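PDB 6ERC: peroxinectin A from Dictyostelium discoideum, which uses hydrogen peroxide to oxidise phenolic donors, and also iodide and thiocyanate, as a secreted haem peroxidase of a social amoeba. Local coordinates for residues I33-N38 against Y116-A121; W93-P98 against N383-R388; H390-Y395 against I433-G438. One frame throughout, in Å; residues are numbered along the deposited sequence.

Interaction 1: I33-N38 against Y116-A121; sequences IKFNKN and YFRTRA. With BMA (beta-D-mannopyranose), chain H.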
loop_
_atom_site.group_PDB
_atom_site.type_symbol
_atom_site.label_atom_id
_atom_site.label_comp_id
_atom_site.label_asym_id
_atom_site.label_seq_id
_atom_site.Cartn_x
_atom_site.Cartn_y
_atom_site.Cartn_z
ATOM N N ILE A 33 -8.000 19.603 9.923
ATOM C CA ILE A 33 -7.618 20.663 10.849
ATOM C C ILE A 33 -6.380 21.347 10.292
ATOM O O ILE A 33 -5.596 20.745 9.552
ATOM C CB ILE A 33 -7.378 20.125 12.277
ATOM C CG1 ILE A 33 -6.310 19.029 12.286
ATOM C CG2 ILE A 33 -8.674 19.606 12.871
ATOM C CD1 ILE A 33 -5.830 18.666 13.683
ATOM N N LYS A 34 -6.199 22.619 10.645
ATOM C CA LYS A 34 -5.080 23.395 10.124
ATOM C C LYS A 34 -3.767 22.659 10.348
ATOM O O LYS A 34 -3.439 22.269 11.472
ATOM C CB LYS A 34 -5.039 24.771 10.794
ATOM C CG LYS A 34 -6.294 25.603 10.578
ATOM C CD LYS A 34 -6.041 27.089 10.812
ATOM C CE LYS A 34 -5.587 27.379 12.232
ATOM N NZ LYS A 34 -5.420 28.845 12.465
ATOM N N PHE A 35 -3.015 22.463 9.265
ATOM C CA PHE A 35 -1.737 21.767 9.326
ATOM C C PHE A 35 -0.553 22.664 8.991
ATOM O O PHE A 35 0.590 22.200 9.051
ATOM C CB PHE A 35 -1.746 20.541 8.394
ATOM C CG PHE A 35 -2.270 20.820 7.011
ATOM C CD1 PHE A 35 -1.443 21.342 6.032
ATOM C CD2 PHE A 35 -3.586 20.538 6.685
ATOM C CE1 PHE A 35 -1.921 21.593 4.762
ATOM C CE2 PHE A 35 -4.069 20.786 5.415
ATOM C CZ PHE A 35 -3.236 21.313 4.453
ATOM N N ASN A 36 -0.791 23.928 8.647
ATOM C CA ASN A 36 0.272 24.919 8.478
ATOM C C ASN A 36 1.355 24.402 7.523
ATOM O O ASN A 36 2.495 24.137 7.902
ATOM C CB ASN A 36 0.862 25.285 9.844
ATOM C CG ASN A 36 1.652 26.573 9.811
ATOM O OD1 ASN A 36 1.084 27.660 9.852
ATOM N ND2 ASN A 36 2.968 26.457 9.743
ATOM N N LYS A 37 0.951 24.282 6.256
ATOM C CA LYS A 37 1.782 23.639 5.240
ATOM C C LYS A 37 3.215 24.164 5.258
ATOM O O LYS A 37 4.173 23.393 5.384
ATOM C CB LYS A 37 1.161 23.847 3.856
ATOM C CG LYS A 37 1.891 23.114 2.735
ATOM C CD LYS A 37 1.543 23.677 1.363
ATOM C CE LYS A 37 2.229 25.014 1.093
ATOM N NZ LYS A 37 3.717 24.897 1.070
ATOM N N ASN A 38 3.379 25.480 5.114
ATOM C CA ASN A 38 4.711 26.051 4.948
ATOM C C ASN A 38 5.574 25.922 6.198
ATOM O O ASN A 38 6.800 26.050 6.100
ATOM C CB ASN A 38 4.596 27.521 4.546
ATOM C CG ASN A 38 3.970 27.699 3.181
ATOM O OD1 ASN A 38 4.189 26.892 2.276
ATOM N ND2 ASN A 38 3.180 28.757 3.025
ATOM N N TYR A 116 12.261 13.663 7.981
ATOM C CA TYR A 116 10.892 13.619 7.482
ATOM C C TYR A 116 10.649 14.836 6.607
ATOM O O TYR A 116 10.998 15.959 6.985
ATOM C CB TYR A 116 9.867 13.581 8.616
ATOM C CG TYR A 116 8.436 13.601 8.124
ATOM C CD1 TYR A 116 7.792 14.800 7.844
ATOM C CD2 TYR A 116 7.729 12.420 7.935
ATOM C CE1 TYR A 116 6.491 14.821 7.393
ATOM C CE2 TYR A 116 6.424 12.434 7.487
ATOM C CZ TYR A 116 5.811 13.636 7.216
ATOM O OH TYR A 116 4.512 13.655 6.768
ATOM N N PHE A 117 10.037 14.606 5.450
ATOM C CA PHE A 117 9.705 15.662 4.506
ATOM C C PHE A 117 8.208 15.641 4.254
ATOM O O PHE A 117 7.627 14.576 4.028
ATOM C CB PHE A 117 10.478 15.485 3.203
ATOM C CG PHE A 117 11.948 15.729 3.343
ATOM C CD1 PHE A 117 12.793 14.718 3.767
ATOM C CD2 PHE A 117 12.485 16.971 3.060
ATOM C CE1 PHE A 117 14.151 14.943 3.902
ATOM C CE2 PHE A 117 13.840 17.203 3.191
ATOM C CZ PHE A 117 14.676 16.189 3.613
ATOM N N ARG A 118 7.589 16.815 4.301
ATOM C CA ARG A 118 6.140 16.894 4.211
ATOM C C ARG A 118 5.669 16.578 2.797
ATOM O O ARG A 118 6.376 16.807 1.812
ATOM C CB ARG A 118 5.656 18.280 4.640
ATOM C CG ARG A 118 5.993 18.618 6.089
ATOM C CD ARG A 118 5.285 19.880 6.562
ATOM N NE ARG A 118 3.840 19.697 6.665
ATOM C CZ ARG A 118 3.003 20.592 7.183
ATOM N NH1 ARG A 118 3.461 21.741 7.656
ATOM N NH2 ARG A 118 1.705 20.335 7.232
ATOM N N THR A 119 4.457 16.040 2.711
ATOM C CA THR A 119 3.905 15.615 1.434
ATOM C C THR A 119 3.676 16.801 0.509
ATOM O O THR A 119 3.289 17.887 0.946
ATOM C CB THR A 119 2.592 14.870 1.655
ATOM O OG1 THR A 119 2.810 13.814 2.596
ATOM C CG2 THR A 119 2.077 14.284 0.344
ATOM N N ARG A 120 3.917 16.581 -0.781
ATOM C CA ARG A 120 3.628 17.600 -1.776
ATOM C C ARG A 120 2.185 18.049 -1.660
ATOM O O ARG A 120 1.258 17.239 -1.551
ATOM C CB ARG A 120 3.896 17.063 -3.183
ATOM C CG ARG A 120 3.622 18.046 -4.323
ATOM C CD ARG A 120 3.752 17.355 -5.663
ATOM N NE ARG A 120 3.164 18.121 -6.759
ATOM C CZ ARG A 120 3.147 17.715 -8.026
ATOM N NH1 ARG A 120 3.690 16.550 -8.365
ATOM N NH2 ARG A 120 2.587 18.473 -8.960
ATOM N N ALA A 121 2.013 19.363 -1.686
ATOM C CA ALA A 121 0.699 19.971 -1.580
ATOM C C ALA A 121 0.580 21.081 -2.613
ATOM O O ALA A 121 1.574 21.567 -3.162
ATOM C CB ALA A 121 0.427 20.523 -0.165
HETATM C C1 BMA H . 0.138 23.212 -6.982
HETATM C C2 BMA H . 1.579 22.815 -7.446
HETATM C C3 BMA H . 1.483 21.946 -8.724
HETATM C C4 BMA H . 0.354 22.454 -9.667
HETATM C C5 BMA H . -0.000 23.901 -9.282
HETATM C C6 BMA H . -0.994 24.565 -10.220
HETATM O O2 BMA H . 2.240 22.028 -6.464
HETATM O O3 BMA H . 1.288 20.583 -8.403
HETATM O O4 BMA H . 0.795 22.435 -11.015
HETATM O O5 BMA H . -0.603 23.877 -7.981
HETATM O O6 BMA H . -0.552 25.901 -10.531
#
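Arg118 reaches from its strand to the backbone of 33-38 and carries most of this contact. Its CG stands anti to the carbonyl carbon (chi1 -62°), and a bend at chi3 turns the guanidinium against two carbonyls in a row. Arg118 NH2 donates to Phe35 O at 2.8 Å. Arg118 NH1 donates to Asn36 O at 2.6 Å, and its second, longer bond to Phe35 O is weak. Both carbonyl oxygens lie at the edge of the guanidinium, somewhat tilted from its plane, and both are approached from above their carbonyl planes. Two nitrogens thus bind neighbouring peptides, which holds the guanidinium against turning. NE has its own partner, the carboxylate of Asp389, in a salt bridge. Over one guanidinium face lies Lys37 CA. The Phe35 ring is buried here, and Phe35 CD1 lies 3.5 Å from Arg118 NH2; ring and guanidinium planes are 81° apart.

The other side is looser. Lys37 meets the strand by its aliphatic part, Lys37 CD lying 3.7 Å from Ala121 CB. Its chain bends at chi3 and chi4, and the ammonium has a cation-pi partner in Tyr140. The exposed Asn38 marks the solvent side. Arg120 extends to a mannose of an attached glycan. Arg120 NH2 donates to BMA O3 at 2.5 Å in a nearly straight bond, with the sugar oxygen close to the guanidinium plane.

The strand 113-124 lies inside a four-stranded antiparallel sheet, between strands 139-144 and 91-96. The contact is a case of a buried arginine on a sheet strand binding the carbonyls of an irregular loop, here within the animal haem peroxidase fold.

Interaction 2: W93-P98 against N383-R388; sequences WPIKVP and NLQRNR. With HEM (protoporphyrin IX containing Fe), chain F.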
loop_
_atom_site.group_PDB
_atom_site.type_symbol
_atom_site.label_atom_id
_atom_site.label_comp_id
_atom_site.label_asym_id
_atom_site.label_seq_id
_atom_site.Cartn_x
_atom_site.Cartn_y
_atom_site.Cartn_z
ATOM N N TRP A 93 9.993 18.727 7.932
ATOM C CA TRP A 93 9.460 18.787 9.292
ATOM C C TRP A 93 10.036 17.592 10.044
ATOM O O TRP A 93 9.361 16.566 10.210
ATOM C CB TRP A 93 7.933 18.765 9.313
ATOM C CG TRP A 93 7.356 18.675 10.704
ATOM C CD1 TRP A 93 7.915 19.147 11.859
ATOM C CD2 TRP A 93 6.116 18.063 11.084
ATOM N NE1 TRP A 93 7.099 18.872 12.928
ATOM C CE2 TRP A 93 5.989 18.207 12.480
ATOM C CE3 TRP A 93 5.102 17.410 10.380
ATOM C CZ2 TRP A 93 4.888 17.722 13.184
ATOM C CZ3 TRP A 93 4.011 16.928 11.080
ATOM C CH2 TRP A 93 3.911 17.088 12.466
ATOM N N PRO A 94 11.280 17.687 10.512
ATOM C CA PRO A 94 11.941 16.515 11.098
ATOM C C PRO A 94 11.148 15.914 12.249
ATOM O O PRO A 94 10.323 16.568 12.891
ATOM C CB PRO A 94 13.287 17.071 11.581
ATOM C CG PRO A 94 13.515 18.288 10.746
ATOM C CD PRO A 94 12.159 18.869 10.503
ATOM N N ILE A 95 11.409 14.635 12.496
ATOM C CA ILE A 95 10.802 13.915 13.609
ATOM C C ILE A 95 11.707 14.068 14.820
ATOM O O ILE A 95 12.857 13.614 14.808
ATOM C CB ILE A 95 10.590 12.433 13.268
ATOM C CG1 ILE A 95 9.806 12.317 11.963
ATOM C CG2 ILE A 95 9.889 11.720 14.423
ATOM C CD1 ILE A 95 9.338 10.910 11.613
ATOM N N LYS A 96 11.190 14.706 15.866
ATOM C CA LYS A 96 11.976 14.930 17.069
ATOM C C LYS A 96 12.114 13.634 17.858
ATOM O O LYS A 96 11.138 12.901 18.049
ATOM C CB LYS A 96 11.327 16.013 17.930
ATOM C CG LYS A 96 11.467 17.419 17.365
ATOM C CD LYS A 96 10.909 18.465 18.320
ATOM C CE LYS A 96 11.191 19.876 17.823
ATOM N NZ LYS A 96 10.527 20.914 18.661
ATOM N N VAL A 97 13.330 13.348 18.305
ATOM C CA VAL A 97 13.621 12.187 19.136
ATOM C C VAL A 97 13.621 12.643 20.594
ATOM O O VAL A 97 14.389 13.556 20.937
ATOM C CB VAL A 97 14.966 11.548 18.763
ATOM C CG1 VAL A 97 15.290 10.381 19.694
ATOM C CG2 VAL A 97 14.947 11.090 17.312
ATOM N N PRO A 98 12.799 12.061 21.463
ATOM C CA PRO A 98 12.884 12.401 22.887
ATOM C C PRO A 98 14.294 12.189 23.418
ATOM O O PRO A 98 14.984 11.242 23.042
ATOM C CB PRO A 98 11.884 11.444 23.540
ATOM C CG PRO A 98 10.912 11.131 22.466
ATOM C CD PRO A 98 11.690 11.132 21.189
ATOM N N ASN A 383 4.107 7.493 10.243
ATOM C CA ASN A 383 2.663 7.527 10.046
ATOM C C ASN A 383 2.027 8.647 10.858
ATOM O O ASN A 383 1.219 9.423 10.335
ATOM C CB ASN A 383 2.053 6.175 10.413
ATOM C CG ASN A 383 2.546 5.053 9.517
ATOM O OD1 ASN A 383 2.807 5.258 8.333
ATOM N ND2 ASN A 383 2.680 3.861 10.082
ATOM N N LEU A 384 2.380 8.749 12.143
ATOM C CA LEU A 384 1.857 9.829 12.975
ATOM C C LEU A 384 2.183 11.188 12.372
ATOM O O LEU A 384 1.317 12.066 12.285
ATOM C CB LEU A 384 2.421 9.720 14.391
ATOM C CG LEU A 384 1.631 8.878 15.397
ATOM C CD1 LEU A 384 0.269 9.497 15.688
ATOM C CD2 LEU A 384 1.472 7.449 14.915
ATOM N N GLN A 385 3.431 11.380 11.944
ATOM C CA GLN A 385 3.797 12.621 11.269
ATOM C C GLN A 385 2.904 12.873 10.062
ATOM O O GLN A 385 2.374 13.976 9.888
ATOM C CB GLN A 385 5.260 12.568 10.840
ATOM C CG GLN A 385 6.232 12.610 11.986
ATOM C CD GLN A 385 6.401 14.002 12.559
ATOM O OE1 GLN A 385 6.066 14.253 13.715
ATOM N NE2 GLN A 385 6.926 14.915 11.750
ATOM N N ARG A 386 2.731 11.853 9.213
ATOM C CA ARG A 386 1.970 12.028 7.980
ATOM C C ARG A 386 0.528 12.421 8.276
ATOM O O ARG A 386 -0.036 13.289 7.600
ATOM C CB ARG A 386 2.024 10.742 7.150
ATOM C CG ARG A 386 1.581 10.899 5.698
ATOM C CD ARG A 386 2.587 11.687 4.873
ATOM N NE ARG A 386 3.926 11.107 4.919
ATOM C CZ ARG A 386 5.001 11.662 4.367
ATOM N NH1 ARG A 386 4.902 12.818 3.722
ATOM N NH2 ARG A 386 6.180 11.065 4.461
ATOM N N ASN A 387 -0.087 11.791 9.279
ATOM C CA ASN A 387 -1.436 12.181 9.674
ATOM C C ASN A 387 -1.466 13.624 10.159
ATOM O O ASN A 387 -2.371 14.390 9.804
ATOM C CB ASN A 387 -1.961 11.240 10.759
ATOM C CG ASN A 387 -2.259 9.849 10.235
ATOM O OD1 ASN A 387 -3.368 9.569 9.783
ATOM N ND2 ASN A 387 -1.270 8.968 10.302
ATOM N N ARG A 388 -0.484 14.013 10.975
ATOM C CA ARG A 388 -0.410 15.389 11.451
ATOM C C ARG A 388 0.029 16.336 10.344
ATOM O O ARG A 388 -0.348 17.515 10.350
ATOM C CB ARG A 388 0.542 15.468 12.644
ATOM C CG ARG A 388 0.061 14.671 13.845
ATOM C CD ARG A 388 1.138 14.520 14.899
ATOM N NE ARG A 388 0.655 13.770 16.054
ATOM C CZ ARG A 388 1.341 13.602 17.180
ATOM N NH1 ARG A 388 2.550 14.134 17.310
ATOM N NH2 ARG A 388 0.817 12.904 18.179
HETATM C CHA HEM F . 3.159 3.896 3.214
HETATM C CHB HEM F . 6.706 0.777 4.245
HETATM C CHC HEM F . 3.461 -2.845 4.355
HETATM C CHD HEM F . -0.109 0.331 3.562
HETATM C C1A HEM F . 4.384 3.374 3.545
HETATM C C2A HEM F . 5.587 4.131 3.785
HETATM C C3A HEM F . 6.573 3.277 4.073
HETATM C C4A HEM F . 6.020 1.943 4.019
HETATM C CMA HEM F . 8.043 3.624 4.399
HETATM C CAA HEM F . 5.673 5.665 3.724
HETATM C CBA HEM F . 5.920 6.148 5.146
HETATM C CGA HEM F . 5.462 7.576 5.290
HETATM O O1A HEM F . 4.242 7.842 5.139
HETATM O O2A HEM F . 6.319 8.452 5.568
HETATM C C1B HEM F . 6.132 -0.467 4.342
HETATM C C2B HEM F . 6.853 -1.693 4.579
HETATM C C3B HEM F . 5.964 -2.700 4.606
HETATM C C4B HEM F . 4.646 -2.136 4.389
HETATM C CMB HEM F . 8.385 -1.735 4.749
HETATM C CAB HEM F . 6.193 -4.212 4.831
HETATM C CBB HEM F . 7.390 -4.737 5.116
HETATM C C1C HEM F . 2.206 -2.310 4.160
HETATM C C2C HEM F . 0.950 -3.039 4.140
HETATM C C3C HEM F . -0.042 -2.151 3.916
HETATM C C4C HEM F . 0.570 -0.846 3.792
HETATM C CMC HEM F . 0.892 -4.566 4.358
HETATM C CAC HEM F . -1.581 -2.302 3.787
HETATM C CBC HEM F . -2.265 -3.445 3.866
HETATM C C1D HEM F . 0.469 1.560 3.356
HETATM C C2D HEM F . -0.223 2.765 2.959
HETATM C C3D HEM F . 0.683 3.743 2.876
HETATM C C4D HEM F . 1.977 3.194 3.196
HETATM C CMD HEM F . -1.743 2.869 2.718
HETATM C CAD HEM F . 0.453 5.210 2.472
HETATM C CBD HEM F . 0.372 5.201 0.948
HETATM C CGD HEM F . 0.951 6.466 0.363
HETATM O O1D HEM F . 2.194 6.520 0.174
HETATM O O2D HEM F . 0.187 7.422 0.075
HETATM N NA HEM F . 4.684 2.038 3.695
HETATM N NB HEM F . 4.789 -0.770 4.230
HETATM N NC HEM F . 1.933 -0.976 3.943
HETATM N ND HEM F . 1.809 1.859 3.489
HETATM FE FE HEM F . 3.285 0.552 3.800
#
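Gln385 lays its amide nitrogen over the indole of Trp93. Gln385 NE2 sits 3.2 Å above the ring plane, over its centre, and the amide and ring planes are 47° apart. The other end of the amide, OE1, is hydrogen-bonded to Ser48 OG, which would limit its rotation. CG of Gln385 lies anti to the carbonyl carbon (chi1 -69°), and the bend at chi2 brings the amide onto the indole face.

Trp93 meets Arg388 differently: CB of Arg388 comes at the ring edge, 3.7 Å from Trp93 CH2. The guanidinium leads on to Gln46 O and the Asp434 carboxylate. The Trp93 and Ile95 contacts with the helix join the edge strand 91-96 of the antiparallel sheet to helix 379-390 of the animal haem peroxidase fold.

Ile95 slides past Gln385 in the opposite direction, Ile95 CD1 lying 3.6 Å from Gln385 CG. Arg386 leaves the helix on another side, and its guanidinium binds a haem propionate. Arg386 NH2 donates to haem O2A at 2.8 Å, nearly straight (170°) and close to the guanidinium plane, while Arg386 NE donates to haem O1A at 3.3 Å.

Interaction 3: H390-Y395 against I433-G438; sequences HGIPPY and IDSYVG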
loop_
_atom_site.group_PDB
_atom_site.type_symbol
_atom_site.label_atom_id
_atom_site.label_comp_id
_atom_site.label_asym_id
_atom_site.label_seq_id
_atom_site.Cartn_x
_atom_site.Cartn_y
_atom_site.Cartn_z
ATOM N N HIS A 390 -0.918 15.909 7.161
ATOM C CA HIS A 390 -2.113 16.067 6.341
ATOM C C HIS A 390 -3.271 16.707 7.090
ATOM O O HIS A 390 -4.276 17.049 6.460
ATOM C CB HIS A 390 -2.570 14.710 5.796
ATOM C CG HIS A 390 -1.606 14.081 4.837
ATOM N ND1 HIS A 390 -1.967 13.062 3.982
ATOM C CD2 HIS A 390 -0.294 14.321 4.604
ATOM C CE1 HIS A 390 -0.920 12.705 3.259
ATOM N NE2 HIS A 390 0.108 13.453 3.618
ATOM N N GLY A 391 -3.165 16.863 8.405
ATOM C CA GLY A 391 -4.241 17.457 9.174
ATOM C C GLY A 391 -5.412 16.527 9.390
ATOM O O GLY A 391 -6.567 16.971 9.358
ATOM N N ILE A 392 -5.149 15.241 9.599
ATOM C CA ILE A 392 -6.239 14.299 9.876
ATOM C C ILE A 392 -6.910 14.692 11.188
ATOM O O ILE A 392 -6.213 14.888 12.204
ATOM C CB ILE A 392 -5.704 12.854 9.939
ATOM C CG1 ILE A 392 -5.122 12.432 8.582
ATOM C CG2 ILE A 392 -6.801 11.877 10.383
ATOM C CD1 ILE A 392 -6.139 12.334 7.449
ATOM N N PRO A 393 -8.232 14.832 11.235
ATOM C CA PRO A 393 -8.890 15.238 12.482
ATOM C C PRO A 393 -8.630 14.242 13.597
ATOM O O PRO A 393 -8.182 13.114 13.344
ATOM C CB PRO A 393 -10.379 15.266 12.103
ATOM C CG PRO A 393 -10.390 15.475 10.649
ATOM C CD PRO A 393 -9.190 14.747 10.121
ATOM N N PRO A 394 -8.895 14.624 14.846
ATOM C CA PRO A 394 -8.783 13.666 15.951
ATOM C C PRO A 394 -9.775 12.519 15.821
ATOM O O PRO A 394 -10.769 12.590 15.095
ATOM C CB PRO A 394 -9.081 14.519 17.189
ATOM C CG PRO A 394 -8.749 15.905 16.779
ATOM C CD PRO A 394 -9.097 16.000 15.331
ATOM N N TYR A 395 -9.491 11.450 16.569
ATOM C CA TYR A 395 -10.285 10.227 16.508
ATOM C C TYR A 395 -11.780 10.520 16.605
ATOM O O TYR A 395 -12.560 10.136 15.727
ATOM C CB TYR A 395 -9.831 9.281 17.624
ATOM C CG TYR A 395 -10.638 8.009 17.760
ATOM C CD1 TYR A 395 -10.666 7.063 16.741
ATOM C CD2 TYR A 395 -11.349 7.740 18.923
ATOM C CE1 TYR A 395 -11.395 5.896 16.872
ATOM C CE2 TYR A 395 -12.078 6.578 19.063
ATOM C CZ TYR A 395 -12.099 5.658 18.038
ATOM O OH TYR A 395 -12.829 4.500 18.181
ATOM N N ILE A 433 -7.056 11.779 20.952
ATOM C CA ILE A 433 -6.451 10.614 20.321
ATOM C C ILE A 433 -6.287 10.863 18.829
ATOM O O ILE A 433 -7.190 11.385 18.162
ATOM C CB ILE A 433 -7.305 9.360 20.581
ATOM C CG1 ILE A 433 -7.456 9.116 22.088
ATOM C CG2 ILE A 433 -6.673 8.146 19.927
ATOM C CD1 ILE A 433 -8.443 8.020 22.444
ATOM N N ASP A 434 -5.124 10.494 18.296
ATOM C CA ASP A 434 -4.917 10.519 16.853
ATOM C C ASP A 434 -5.797 9.468 16.183
ATOM O O ASP A 434 -5.865 8.322 16.640
ATOM C CB ASP A 434 -3.447 10.260 16.521
ATOM C CG ASP A 434 -2.591 11.504 16.638
ATOM O OD1 ASP A 434 -2.895 12.497 15.946
ATOM O OD2 ASP A 434 -1.615 11.491 17.417
ATOM N N SER A 435 -6.469 9.855 15.095
ATOM C CA SER A 435 -7.352 8.922 14.400
ATOM C C SER A 435 -6.642 7.612 14.083
ATOM O O SER A 435 -7.242 6.534 14.171
ATOM C CB SER A 435 -7.884 9.560 13.115
ATOM O OG SER A 435 -8.882 10.523 13.402
ATOM N N TYR A 436 -5.359 7.682 13.723
ATOM C CA TYR A 436 -4.624 6.478 13.351
ATOM C C TYR A 436 -4.535 5.498 14.517
ATOM O O TYR A 436 -4.800 4.300 14.355
ATOM C CB TYR A 436 -3.231 6.856 12.851
ATOM C CG TYR A 436 -2.386 5.672 12.439
ATOM C CD1 TYR A 436 -2.831 4.776 11.474
ATOM C CD2 TYR A 436 -1.136 5.458 13.005
ATOM C CE1 TYR A 436 -2.058 3.694 11.093
ATOM C CE2 TYR A 436 -0.357 4.381 12.629
ATOM C CZ TYR A 436 -0.821 3.504 11.673
ATOM O OH TYR A 436 -0.044 2.434 11.300
ATOM N N VAL A 437 -4.168 5.984 15.707
ATOM C CA VAL A 437 -4.025 5.080 16.843
ATOM C C VAL A 437 -5.395 4.647 17.345
ATOM O O VAL A 437 -5.564 3.516 17.820
ATOM C CB VAL A 437 -3.188 5.721 17.975
ATOM C CG1 VAL A 437 -1.963 6.454 17.419
ATOM C CG2 VAL A 437 -4.026 6.651 18.836
ATOM N N GLY A 438 -6.394 5.524 17.250
ATOM C CA GLY A 438 -7.722 5.168 17.720
ATOM C C GLY A 438 -8.339 4.049 16.904
ATOM O O GLY A 438 -8.821 3.055 17.454
HETATM O O HOH W 1 -5.748 12.385 13.773
#
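Ile392 packs its CG2 branch on Ser435 CB at 3.7 Å, where the turn that Gly391 opens with a positive phi after helix 379-390 of the animal haem peroxidase fold meets the start of helix 435-441.

Pro393 turns its ring away but offers its carbonyl. Ser435 OG donates to Pro393 O at 2.7 Å, from above the carbonyl plane. A water also donates to this oxygen and accepts from Ser435 N, so the first turn of the helix is tied twice to one peptide. Pro394, the N-cap residue of helix 395-401, meets Ile433 O with its CA at 3.6 Å.

Tyr395 N donates to Ile433 O at 2.8 Å, almost straight (172°). Its CG stands anti to the backbone N (chi1 175°), which carries the ring along helix 435-441 to Gly438, and its hydroxyl goes on to Glu442. With an alanine here, a gap would probably open beside Gly438 and Glu442 would be left without its hydroxyl partner. Gly438 CA lies over the ring face in a CH-pi contact, 4.0 Å from the Tyr395 ring centroid.

Overall arrangement
The three contacts lie on the same side of the chain's centre, their own centres 11 to 15 Å apart. Interactions 1 and 2 share the antiparallel sheet, using its neighbouring strands 113-124 and 91-96, and their segments alternate along the chain. Interaction 3 comes after both and begins at the end of helix 379-390, the helix that serves interaction 2. Thr119 OG1 of interaction 1 is probably hydrogen-bonded to Arg386 NH1 of interaction 2 and to His390 NE2 of interaction 3. A probable backbone bond between Asn387 O and Ile392 N joins interactions 2 and 3. Helix 379-390, which carries a haem-binding residue, is thus fixed to sheet, loop and a later helix.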